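Side-chain contacts in tRNA (adenine-N(1)-)-methyltransferase (Thermus thermophilus, PDB 2PWY), which transfers a methyl group from S-adenosyl-L-methionine to N1 of adenosine 58 in tRNA, a modification the bacterium needs to grow at extreme temperatures: residues Val37-Glu40 against Ala41-Glu44; Val51-His54 against Leu55-Leu59; Thr65-Glu68 against Tyr69-Met73; Ala196-Asn200 against Ile201-Leu205. One frame throughout, in Å; residues are numbered along the deposited sequence.

Overall arrangement
Contacts 1 and 2 belong to the small N-terminal domain and touch each other: V37 of contact 1 packs on V51, T53 and L59 of contact 2, joining strand 37-38, just ahead of helix 39-45, to the hairpin 50-52/58-62. Each sets apolar side chains into the domain and has other residues at its surface. Contacts 3 and 4 lie in the catalytic domain, their nearest atoms about 9 Å apart, and both reach other subunits. Contact 3, nearest the chain's centre, buries L66 and L70, the latter near the bound S-adenosyl-L-homocysteine, and sends its glutamates to a neighbouring subunit. In contact 4 one glutamine oxygen grips the turn between strand and helix. Contacts 1, 3 and 4 begin helices.

Contact 1: residues Val37-Glu40 against Ala41-Glu44; sequences VPHE and ALLE
Strand passes into helix where A41 N bonds back to P38 O at 2.9 Å, the donor standing above the carbonyl plane, after which L43 N to H39 O and E44 N to E40 O carry on the helical pattern. On the apolar side V37 puts CG1 against A41 CB at 3.6 Å. That methyl lies anti to the backbone N (chi1 179°), which also brings V37 CG1 to 3.9 Å from L42 CD2, the two side chains slanting across each other. L42 CD1 meets the imidazole obliquely, 4.1 Å from H39 CD2. P38 is the N-cap of helix 39-45, the helix of the TrmI-like N-terminal domain, and L42 sits between this helix and the sheet, touching V51 of strand 50-52 and L10 and L12 of strand 10-13. Cutting L42 back to an alanine would probably take one methyl neighbour from V37 CG1 and the one beside the H39 ring, and open a gap between helix and sheet. Polar groups turn to the loop before strand 29-30: H39 ND1 accepts from K25 N, and the E40 chain bends at its second torsion (79°) as OE2 takes the N-H of G27.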
loop_
_atom_site.group_PDB
_atom_site.type_symbol
_atom_site.label_atom_id
_atom_site.label_comp_id
_atom_site.label_asym_id
_atom_site.label_seq_id
_atom_site.Cartn_x
_atom_site.Cartn_y
_atom_site.Cartn_z
ATOM N N VAL A 37 -20.951 -27.659 -23.842
ATOM C CA VAL A 37 -21.874 -26.734 -24.490
ATOM C C VAL A 37 -21.389 -26.463 -25.911
ATOM O O VAL A 37 -20.236 -26.070 -26.089
ATOM C CB VAL A 37 -21.969 -25.386 -23.708
ATOM C CG1 VAL A 37 -22.924 -24.419 -24.399
ATOM C CG2 VAL A 37 -22.416 -25.621 -22.262
ATOM N N PRO A 38 -22.268 -26.652 -26.922
ATOM C CA PRO A 38 -21.886 -26.305 -28.295
ATOM C C PRO A 38 -21.596 -24.816 -28.396
ATOM O O PRO A 38 -22.266 -24.003 -27.743
ATOM C CB PRO A 38 -23.132 -26.642 -29.130
ATOM C CG PRO A 38 -24.013 -27.443 -28.255
ATOM C CD PRO A 38 -23.652 -27.167 -26.837
ATOM N N HIS A 39 -20.602 -24.452 -29.207
ATOM C CA HIS A 39 -20.282 -23.044 -29.406
ATOM C C HIS A 39 -21.486 -22.218 -29.855
ATOM O O HIS A 39 -21.625 -21.058 -29.469
ATOM C CB HIS A 39 -19.110 -22.902 -30.378
ATOM C CG HIS A 39 -17.792 -23.277 -29.776
ATOM N ND1 HIS A 39 -16.595 -23.068 -30.423
ATOM C CD2 HIS A 39 -17.478 -23.829 -28.578
ATOM C CE1 HIS A 39 -15.601 -23.494 -29.663
ATOM N NE2 HIS A 39 -16.108 -23.952 -28.533
ATOM N N GLU A 40 -22.367 -22.824 -30.647
ATOM C CA GLU A 40 -23.586 -22.147 -31.090
ATOM C C GLU A 40 -24.421 -21.644 -29.910
ATOM O O GLU A 40 -24.993 -20.553 -29.980
ATOM C CB GLU A 40 -24.439 -23.075 -31.959
ATOM C CG GLU A 40 -23.804 -23.451 -33.293
ATOM C CD GLU A 40 -22.744 -24.554 -33.198
ATOM O OE1 GLU A 40 -22.521 -25.124 -32.103
ATOM O OE2 GLU A 40 -22.136 -24.858 -34.246
ATOM N N ALA A 41 -24.493 -22.431 -28.839
ATOM C CA ALA A 41 -25.296 -22.043 -27.665
ATOM C C ALA A 41 -24.709 -20.788 -27.027
ATOM O O ALA A 41 -25.442 -19.930 -26.523
ATOM C CB ALA A 41 -25.365 -23.161 -26.649
ATOM N N LEU A 42 -23.379 -20.704 -27.048
ATOM C CA LEU A 42 -22.647 -19.570 -26.484
ATOM C C LEU A 42 -22.939 -18.306 -27.260
ATOM O O LEU A 42 -23.223 -17.258 -26.679
ATOM C CB LEU A 42 -21.141 -19.844 -26.473
ATOM C CG LEU A 42 -20.679 -21.078 -25.696
ATOM C CD1 LEU A 42 -19.176 -21.317 -25.881
ATOM C CD2 LEU A 42 -21.022 -20.994 -24.222
ATOM N N LEU A 43 -22.871 -18.414 -28.580
ATOM C CA LEU A 43 -23.145 -17.295 -29.463
ATOM C C LEU A 43 -24.603 -16.855 -29.340
ATOM O O LEU A 43 -24.911 -15.658 -29.335
ATOM C CB LEU A 43 -22.787 -17.669 -30.902
ATOM C CG LEU A 43 -21.309 -18.051 -31.136
ATOM C CD1 LEU A 43 -21.159 -18.883 -32.405
ATOM C CD2 LEU A 43 -20.410 -16.818 -31.194
ATOM N N GLU A 44 -25.498 -17.830 -29.213
ATOM C CA GLU A 44 -26.914 -17.540 -29.042
ATOM C C GLU A 44 -27.197 -16.782 -27.743
ATOM O O GLU A 44 -27.975 -15.823 -27.740
ATOM C CB GLU A 44 -27.726 -18.829 -29.171
ATOM C CG GLU A 44 -27.917 -19.179 -30.643
ATOM C CD GLU A 44 -28.079 -20.665 -30.932
ATOM O OE1 GLU A 44 -28.194 -21.469 -29.977
ATOM O OE2 GLU A 44 -28.088 -21.019 -32.138
#

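Contact 2: residues Val51-His54 against Leu55-Leu59; sequences VRTH and LGEEL. With SO4 (sulfate ion), chain D.
R52 and E58 cross at an angle on one face of a beta hairpin, strands 50-52 and 58-62, closed by a type I' turn from H54 to E57. E58 OE2 lies 3.6 Å from R52 CG, but the guanidinium leads away from the carboxylate, the two planes are 67° apart, and R52 NE stays 5.5 Å from E58 OE2. On the other face V51 and L59 form a hydrogen-bonded antiparallel pair, facing strand 37-38. At the turn T53 and E57 run alongside each other in the same direction: a chi1 of 62° sets T53 OG1 between its backbone N and carbonyl carbon, 3.2 Å from E57 CB. The E57 chain then bends so that OE2 accepts from E58 N through its anti lone pair and also from R15 N; two N-H groups thus hold that oxygen. L55 and G56 take left-handed backbone angles, E57 N bonding to H54 O. A water donating to E57 O (2.7 Å) also gives a weak bond to T53 O. Beyond the hairpin the edge of the R52 guanidinium meets a sulfate, probably from the crystallisation liquor, with R52 NH2 to sulfate O4 at 2.7 Å and nearly straight (174°), and NH1 to O3 at 3.3 Å.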
loop_
_atom_site.group_PDB
_atom_site.type_symbol
_atom_site.label_atom_id
_atom_site.label_comp_id
_atom_site.label_asym_id
_atom_site.label_seq_id
_atom_site.Cartn_x
_atom_site.Cartn_y
_atom_site.Cartn_z
ATOM N N VAL A 51 -25.656 -19.792 -20.190
ATOM C CA VAL A 51 -26.046 -21.128 -20.613
ATOM C C VAL A 51 -26.119 -21.996 -19.358
ATOM O O VAL A 51 -25.114 -22.184 -18.668
ATOM C CB VAL A 51 -25.060 -21.748 -21.651
ATOM C CG1 VAL A 51 -25.511 -23.158 -22.039
ATOM C CG2 VAL A 51 -24.932 -20.857 -22.907
ATOM N N ARG A 52 -27.317 -22.499 -19.054
ATOM C CA ARG A 52 -27.509 -23.370 -17.892
ATOM C C ARG A 52 -27.069 -24.796 -18.235
ATOM O O ARG A 52 -27.476 -25.354 -19.262
ATOM C CB ARG A 52 -28.978 -23.408 -17.476
ATOM C CG ARG A 52 -29.580 -22.083 -17.015
ATOM C CD ARG A 52 -30.934 -22.354 -16.342
ATOM N NE ARG A 52 -31.930 -22.887 -17.280
ATOM C CZ ARG A 52 -32.958 -23.666 -16.939
ATOM N NH1 ARG A 52 -33.141 -24.034 -15.674
ATOM N NH2 ARG A 52 -33.804 -24.092 -17.870
ATOM N N THR A 53 -26.243 -25.390 -17.383
ATOM C CA THR A 53 -25.863 -26.789 -17.599
ATOM C C THR A 53 -26.359 -27.668 -16.437
ATOM O O THR A 53 -27.496 -27.489 -15.982
ATOM C CB THR A 53 -24.351 -26.936 -17.887
ATOM O OG1 THR A 53 -23.610 -26.476 -16.761
ATOM C CG2 THR A 53 -23.950 -26.095 -19.109
ATOM N N HIS A 54 -25.536 -28.613 -15.977
ATOM C CA HIS A 54 -25.978 -29.589 -14.968
ATOM C C HIS A 54 -25.709 -29.185 -13.530
ATOM O O HIS A 54 -24.805 -28.385 -13.260
ATOM C CB HIS A 54 -25.330 -30.953 -15.214
ATOM C CG HIS A 54 -25.707 -31.554 -16.526
ATOM N ND1 HIS A 54 -26.971 -32.040 -16.783
ATOM C CD2 HIS A 54 -24.993 -31.733 -17.661
ATOM C CE1 HIS A 54 -27.018 -32.506 -18.019
ATOM N NE2 HIS A 54 -25.830 -32.329 -18.575
ATOM N N LEU A 55 -26.511 -29.750 -12.624
ATOM C CA LEU A 55 -26.320 -29.610 -11.175
ATOM C C LEU A 55 -26.154 -28.160 -10.707
ATOM O O LEU A 55 -25.248 -27.846 -9.920
ATOM C CB LEU A 55 -25.151 -30.492 -10.718
ATOM C CG LEU A 55 -25.331 -31.985 -11.039
ATOM C CD1 LEU A 55 -24.056 -32.764 -10.775
ATOM C CD2 LEU A 55 -26.501 -32.581 -10.259
ATOM N N GLY A 56 -27.027 -27.281 -11.205
ATOM C CA GLY A 56 -27.013 -25.864 -10.838
ATOM C C GLY A 56 -25.933 -25.008 -11.486
ATOM O O GLY A 56 -25.868 -23.792 -11.241
ATOM N N GLU A 57 -25.083 -25.626 -12.309
ATOM C CA GLU A 57 -24.032 -24.897 -13.016
ATOM C C GLU A 57 -24.625 -23.963 -14.064
ATOM O O GLU A 57 -25.665 -24.246 -14.666
ATOM C CB GLU A 57 -23.017 -25.855 -13.644
ATOM C CG GLU A 57 -21.822 -25.211 -14.355
ATOM C CD GLU A 57 -20.938 -24.391 -13.428
ATOM O OE1 GLU A 57 -19.868 -24.899 -13.016
ATOM O OE2 GLU A 57 -21.307 -23.240 -13.115
ATOM N N GLU A 58 -23.935 -22.844 -14.267
ATOM C CA GLU A 58 -24.344 -21.835 -15.207
ATOM C C GLU A 58 -23.078 -21.156 -15.708
ATOM O O GLU A 58 -22.248 -20.699 -14.915
ATOM C CB GLU A 58 -25.270 -20.837 -14.517
ATOM C CG GLU A 58 -25.864 -19.790 -15.427
ATOM C CD GLU A 58 -27.020 -19.078 -14.772
ATOM O OE1 GLU A 58 -26.799 -18.042 -14.104
ATOM O OE2 GLU A 58 -28.156 -19.568 -14.926
ATOM N N LEU A 59 -22.928 -21.125 -17.026
ATOM C CA LEU A 59 -21.809 -20.447 -17.659
ATOM C C LEU A 59 -22.261 -19.070 -18.109
ATOM O O LEU A 59 -23.147 -18.949 -18.960
ATOM C CB LEU A 59 -21.302 -21.253 -18.864
ATOM C CG LEU A 59 -20.889 -22.698 -18.543
ATOM C CD1 LEU A 59 -20.587 -23.463 -19.814
ATOM C CD2 LEU A 59 -19.690 -22.736 -17.581
HETATM S S SO4 D . -36.492 -25.981 -15.958
HETATM O O1 SO4 D . -35.826 -27.205 -15.528
HETATM O O2 SO4 D . -37.927 -26.228 -16.039
HETATM O O3 SO4 D . -36.221 -24.912 -14.997
HETATM O O4 SO4 D . -36.013 -25.603 -17.288
HETATM O O HOH W 1 -29.359 -27.885 -13.586
HETATM O O HOH W 2 -28.260 -24.779 -14.040
#

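Contact 3: residues Thr65-Glu68 against Tyr69-Met73; sequences TLEE and YLLHM
L66 and L70, one helical turn apart, meet methyl to methyl, with L66 CD1 only 3.4 Å from L70 CD1, closer than two methyls normally pack. The L70 first torsion (-100°) is off the staggered positions, consistent with some local strain. E67 and L71 run side by side, E67 CG 4.1 Å from L71 CD1. Along the backbone, Y69 N bonds to T65 O at 2.8 Å, and Y69 O takes both H72 N and M73 N as the helix ends. The Y69 ring carries M73 CB over the centre of one face, 4.0 Å above the plane; farther out it stacks with F144, and its OH bonds to N140 O. L66 reaches L112 and F113 of helix 109-118. The glutamates point to the second subunit, where E67 OE1 pairs with R220 and E68 OE2 with R253. The other oxygen of E68, OE1, accepts from T65 N at 3.0 Å on its anti side, and T65 OG1 accepts from E68 N at 3.0 Å in return. This capping box starts helix 66-72 beside the cofactor pocket of the class I methyltransferase fold, the L70 side chain about 5 Å from the bound S-adenosyl-L-homocysteine.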
loop_
_atom_site.group_PDB
_atom_site.type_symbol
_atom_site.label_atom_id
_atom_site.label_comp_id
_atom_site.label_asym_id
_atom_site.label_seq_id
_atom_site.Cartn_x
_atom_site.Cartn_y
_atom_site.Cartn_z
ATOM N N THR A 65 -13.047 -8.046 -21.732
ATOM C CA THR A 65 -12.371 -6.763 -21.745
ATOM C C THR A 65 -10.896 -6.991 -22.098
ATOM O O THR A 65 -10.393 -8.125 -22.022
ATOM C CB THR A 65 -12.442 -6.077 -20.379
ATOM O OG1 THR A 65 -11.722 -6.862 -19.414
ATOM C CG2 THR A 65 -13.903 -5.908 -19.919
ATOM N N LEU A 66 -10.191 -5.921 -22.471
ATOM C CA LEU A 66 -8.769 -6.047 -22.762
ATOM C C LEU A 66 -8.000 -6.573 -21.534
ATOM O O LEU A 66 -7.102 -7.400 -21.674
ATOM C CB LEU A 66 -8.203 -4.718 -23.276
ATOM C CG LEU A 66 -6.714 -4.696 -23.629
ATOM C CD1 LEU A 66 -6.352 -5.794 -24.638
ATOM C CD2 LEU A 66 -6.305 -3.330 -24.157
ATOM N N GLU A 67 -8.378 -6.104 -20.337
ATOM C CA GLU A 67 -7.833 -6.642 -19.092
ATOM C C GLU A 67 -8.034 -8.165 -19.016
ATOM O O GLU A 67 -7.081 -8.909 -18.793
ATOM C CB GLU A 67 -8.476 -5.952 -17.888
ATOM C CG GLU A 67 -7.974 -6.475 -16.540
ATOM C CD GLU A 67 -8.647 -5.782 -15.371
ATOM O OE1 GLU A 67 -9.761 -5.232 -15.556
ATOM O OE2 GLU A 67 -8.041 -5.776 -14.276
ATOM N N GLU A 68 -9.266 -8.629 -19.221
ATOM C CA GLU A 68 -9.569 -10.073 -19.155
ATOM C C GLU A 68 -8.788 -10.859 -20.198
ATOM O O GLU A 68 -8.270 -11.940 -19.915
ATOM C CB GLU A 68 -11.063 -10.327 -19.311
ATOM C CG GLU A 68 -11.851 -9.911 -18.070
ATOM C CD GLU A 68 -13.362 -9.907 -18.266
ATOM O OE1 GLU A 68 -13.838 -9.669 -19.399
ATOM O OE2 GLU A 68 -14.070 -10.111 -17.259
ATOM N N TYR A 69 -8.702 -10.301 -21.398
ATOM C CA TYR A 69 -7.964 -10.919 -22.483
ATOM C C TYR A 69 -6.474 -11.095 -22.151
ATOM O O TYR A 69 -5.939 -12.198 -22.306
ATOM C CB TYR A 69 -8.142 -10.102 -23.761
ATOM C CG TYR A 69 -7.563 -10.763 -24.975
ATOM C CD1 TYR A 69 -8.082 -11.973 -25.450
ATOM C CD2 TYR A 69 -6.500 -10.193 -25.651
ATOM C CE1 TYR A 69 -7.544 -12.595 -26.595
ATOM C CE2 TYR A 69 -5.950 -10.802 -26.788
ATOM C CZ TYR A 69 -6.477 -11.999 -27.252
ATOM O OH TYR A 69 -5.927 -12.588 -28.373
ATOM N N LEU A 70 -5.801 -10.024 -21.719
ATOM C CA LEU A 70 -4.388 -10.143 -21.334
ATOM C C LEU A 70 -4.147 -11.216 -20.288
ATOM O O LEU A 70 -3.144 -11.924 -20.341
ATOM C CB LEU A 70 -3.808 -8.818 -20.824
ATOM C CG LEU A 70 -2.980 -8.038 -21.823
ATOM C CD1 LEU A 70 -3.910 -7.453 -22.884
ATOM C CD2 LEU A 70 -2.167 -6.948 -21.132
ATOM N N LEU A 71 -5.068 -11.326 -19.333
ATOM C CA LEU A 71 -4.892 -12.231 -18.208
ATOM C C LEU A 71 -5.109 -13.697 -18.585
ATOM O O LEU A 71 -4.602 -14.583 -17.900
ATOM C CB LEU A 71 -5.810 -11.837 -17.059
ATOM C CG LEU A 71 -5.558 -10.470 -16.409
ATOM C CD1 LEU A 71 -6.679 -10.214 -15.417
ATOM C CD2 LEU A 71 -4.180 -10.417 -15.740
ATOM N N HIS A 72 -5.835 -13.944 -19.677
ATOM C CA HIS A 72 -6.217 -15.311 -20.072
ATOM C C HIS A 72 -5.659 -15.785 -21.422
ATOM O O HIS A 72 -5.635 -16.992 -21.698
ATOM C CB HIS A 72 -7.752 -15.484 -20.010
ATOM C CG HIS A 72 -8.328 -15.204 -18.657
ATOM N ND1 HIS A 72 -8.370 -16.153 -17.655
ATOM C CD2 HIS A 72 -8.849 -14.073 -18.122
ATOM C CE1 HIS A 72 -8.889 -15.618 -16.564
ATOM N NE2 HIS A 72 -9.197 -14.360 -16.822
ATOM N N MET A 73 -5.184 -14.857 -22.256
ATOM C CA MET A 73 -4.627 -15.228 -23.561
ATOM C C MET A 73 -3.370 -16.102 -23.435
ATOM O O MET A 73 -2.634 -16.019 -22.442
ATOM C CB MET A 73 -4.313 -13.983 -24.408
ATOM C CG MET A 73 -3.148 -13.139 -23.888
ATOM S SD MET A 73 -2.952 -11.629 -24.836
ATOM C CE MET A 73 -1.365 -11.080 -24.225
#

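Contact 4: residues Ala196-Asn200 against Ile201-Leu205; sequences AYLPN and ITQVL
The amides of N200 and Q203 meet with their planes 53° apart, Q203 OE1 lying near the amide plane of N200 while N200 ND2 stands above the carbonyl plane of Q203. N200 ND2 donates to Q203 OE1 at 3.1 Å, and N200 N donates to the same oxygen at 3.0 Å from within that carbonyl plane, so two N-H groups of one residue grip a single acceptor. The site is the strand-turn-helix connection from strand 192-198 to helix 201-211 in the Rossmann-like methyltransferase domain. N200 holds the N-cap position without a capping bond from its side chain; instead Q203 CG, set beside its own backbone N (chi1 -71°), lets the extended chain reach back over the turn. P199 CD also comes 3.2 Å from Q203 OE1. A leucine in place of Q203 would probably leave N200 N and ND2 without their shared acceptor and the N200 amide freer to turn. The other end of each amide is engaged too: Q203 NE2 bonds weakly to M175 O, and N200 OD1 accepts from A236 N of the third subunit, while I201 packs on I201 of the fourth subunit. Inside, L198 crosses Q203 at a slant, L198 CD2 at 4.0 Å from Q203 CB. The first helical turn closes with V204 N to N200 O at 3.1 Å (161°), and L198 CB lies 4.2 Å from V204 CG2.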
loop_
_atom_site.group_PDB
_atom_site.type_symbol
_atom_site.label_atom_id
_atom_site.label_comp_id
_atom_site.label_asym_id
_atom_site.label_seq_id
_atom_site.Cartn_x
_atom_site.Cartn_y
_atom_site.Cartn_z
ATOM N N ALA A 196 9.743 2.707 -19.073
ATOM C CA ALA A 196 10.205 1.322 -18.980
ATOM C C ALA A 196 9.576 0.594 -17.804
ATOM O O ALA A 196 9.412 1.159 -16.723
ATOM C CB ALA A 196 11.719 1.253 -18.862
ATOM N N TYR A 197 9.268 -0.680 -18.041
ATOM C CA TYR A 197 8.666 -1.587 -17.061
ATOM C C TYR A 197 9.761 -2.547 -16.590
ATOM O O TYR A 197 10.379 -3.231 -17.400
ATOM C CB TYR A 197 7.537 -2.312 -17.790
ATOM C CG TYR A 197 6.744 -3.394 -17.088
ATOM C CD1 TYR A 197 5.576 -3.085 -16.380
ATOM C CD2 TYR A 197 7.085 -4.738 -17.235
ATOM C CE1 TYR A 197 4.796 -4.098 -15.794
ATOM C CE2 TYR A 197 6.311 -5.758 -16.647
ATOM C CZ TYR A 197 5.173 -5.428 -15.944
ATOM O OH TYR A 197 4.405 -6.423 -15.380
ATOM N N LEU A 198 10.029 -2.562 -15.284
ATOM C CA LEU A 198 11.139 -3.351 -14.743
ATOM C C LEU A 198 10.778 -3.991 -13.397
ATOM O O LEU A 198 10.388 -3.281 -12.462
ATOM C CB LEU A 198 12.353 -2.455 -14.535
ATOM C CG LEU A 198 13.096 -1.993 -15.786
ATOM C CD1 LEU A 198 14.104 -0.886 -15.416
ATOM C CD2 LEU A 198 13.782 -3.171 -16.503
ATOM N N PRO A 199 10.898 -5.326 -13.297
ATOM C CA PRO A 199 10.496 -5.978 -12.044
ATOM C C PRO A 199 11.349 -5.635 -10.813
ATOM O O PRO A 199 10.800 -5.542 -9.699
ATOM C CB PRO A 199 10.612 -7.478 -12.359
ATOM C CG PRO A 199 10.690 -7.567 -13.854
ATOM C CD PRO A 199 11.350 -6.301 -14.309
ATOM N N ASN A 200 12.655 -5.467 -11.000
ATOM C CA ASN A 200 13.594 -5.368 -9.878
ATOM C C ASN A 200 14.083 -3.948 -9.661
ATOM O O ASN A 200 14.405 -3.233 -10.621
ATOM C CB ASN A 200 14.810 -6.285 -10.105
ATOM C CG ASN A 200 14.446 -7.753 -10.035
ATOM O OD1 ASN A 200 14.227 -8.294 -8.955
ATOM N ND2 ASN A 200 14.377 -8.405 -11.189
ATOM N N ILE A 201 14.169 -3.545 -8.398
ATOM C CA ILE A 201 14.707 -2.219 -8.094
ATOM C C ILE A 201 16.173 -2.073 -8.544
ATOM O O ILE A 201 16.622 -0.970 -8.862
ATOM C CB ILE A 201 14.534 -1.857 -6.597
ATOM C CG1 ILE A 201 14.581 -0.327 -6.392
ATOM C CG2 ILE A 201 15.578 -2.569 -5.734
ATOM C CD1 ILE A 201 13.482 0.462 -7.139
ATOM N N THR A 202 16.909 -3.187 -8.569
ATOM C CA THR A 202 18.295 -3.192 -9.042
ATOM C C THR A 202 18.352 -2.811 -10.538
ATOM O O THR A 202 19.221 -2.050 -10.965
ATOM C CB THR A 202 18.935 -4.572 -8.824
ATOM O OG1 THR A 202 17.982 -5.577 -9.181
ATOM C CG2 THR A 202 19.321 -4.753 -7.354
ATOM N N GLN A 203 17.390 -3.315 -11.309
ATOM C CA GLN A 203 17.270 -2.966 -12.723
ATOM C C GLN A 203 16.925 -1.484 -12.877
ATOM O O GLN A 203 17.478 -0.800 -13.740
ATOM C CB GLN A 203 16.196 -3.816 -13.394
ATOM C CG GLN A 203 16.574 -5.273 -13.569
ATOM C CD GLN A 203 15.386 -6.080 -14.037
ATOM O OE1 GLN A 203 14.382 -6.186 -13.340
ATOM N NE2 GLN A 203 15.481 -6.629 -15.243
ATOM N N VAL A 204 16.016 -0.998 -12.027
ATOM C CA VAL A 204 15.652 0.421 -12.007
ATOM C C VAL A 204 16.884 1.294 -11.795
ATOM O O VAL A 204 17.129 2.232 -12.545
ATOM C CB VAL A 204 14.582 0.733 -10.924
ATOM C CG1 VAL A 204 14.399 2.266 -10.741
ATOM C CG2 VAL A 204 13.243 0.050 -11.274
ATOM N N LEU A 205 17.677 0.969 -10.780
ATOM C CA LEU A 205 18.856 1.763 -10.471
ATOM C C LEU A 205 19.857 1.721 -11.617
ATOM O O LEU A 205 20.464 2.742 -11.942
ATOM C CB LEU A 205 19.492 1.303 -9.146
ATOM C CG LEU A 205 18.627 1.568 -7.906
ATOM C CD1 LEU A 205 19.143 0.737 -6.725
ATOM C CD2 LEU A 205 18.601 3.063 -7.571
#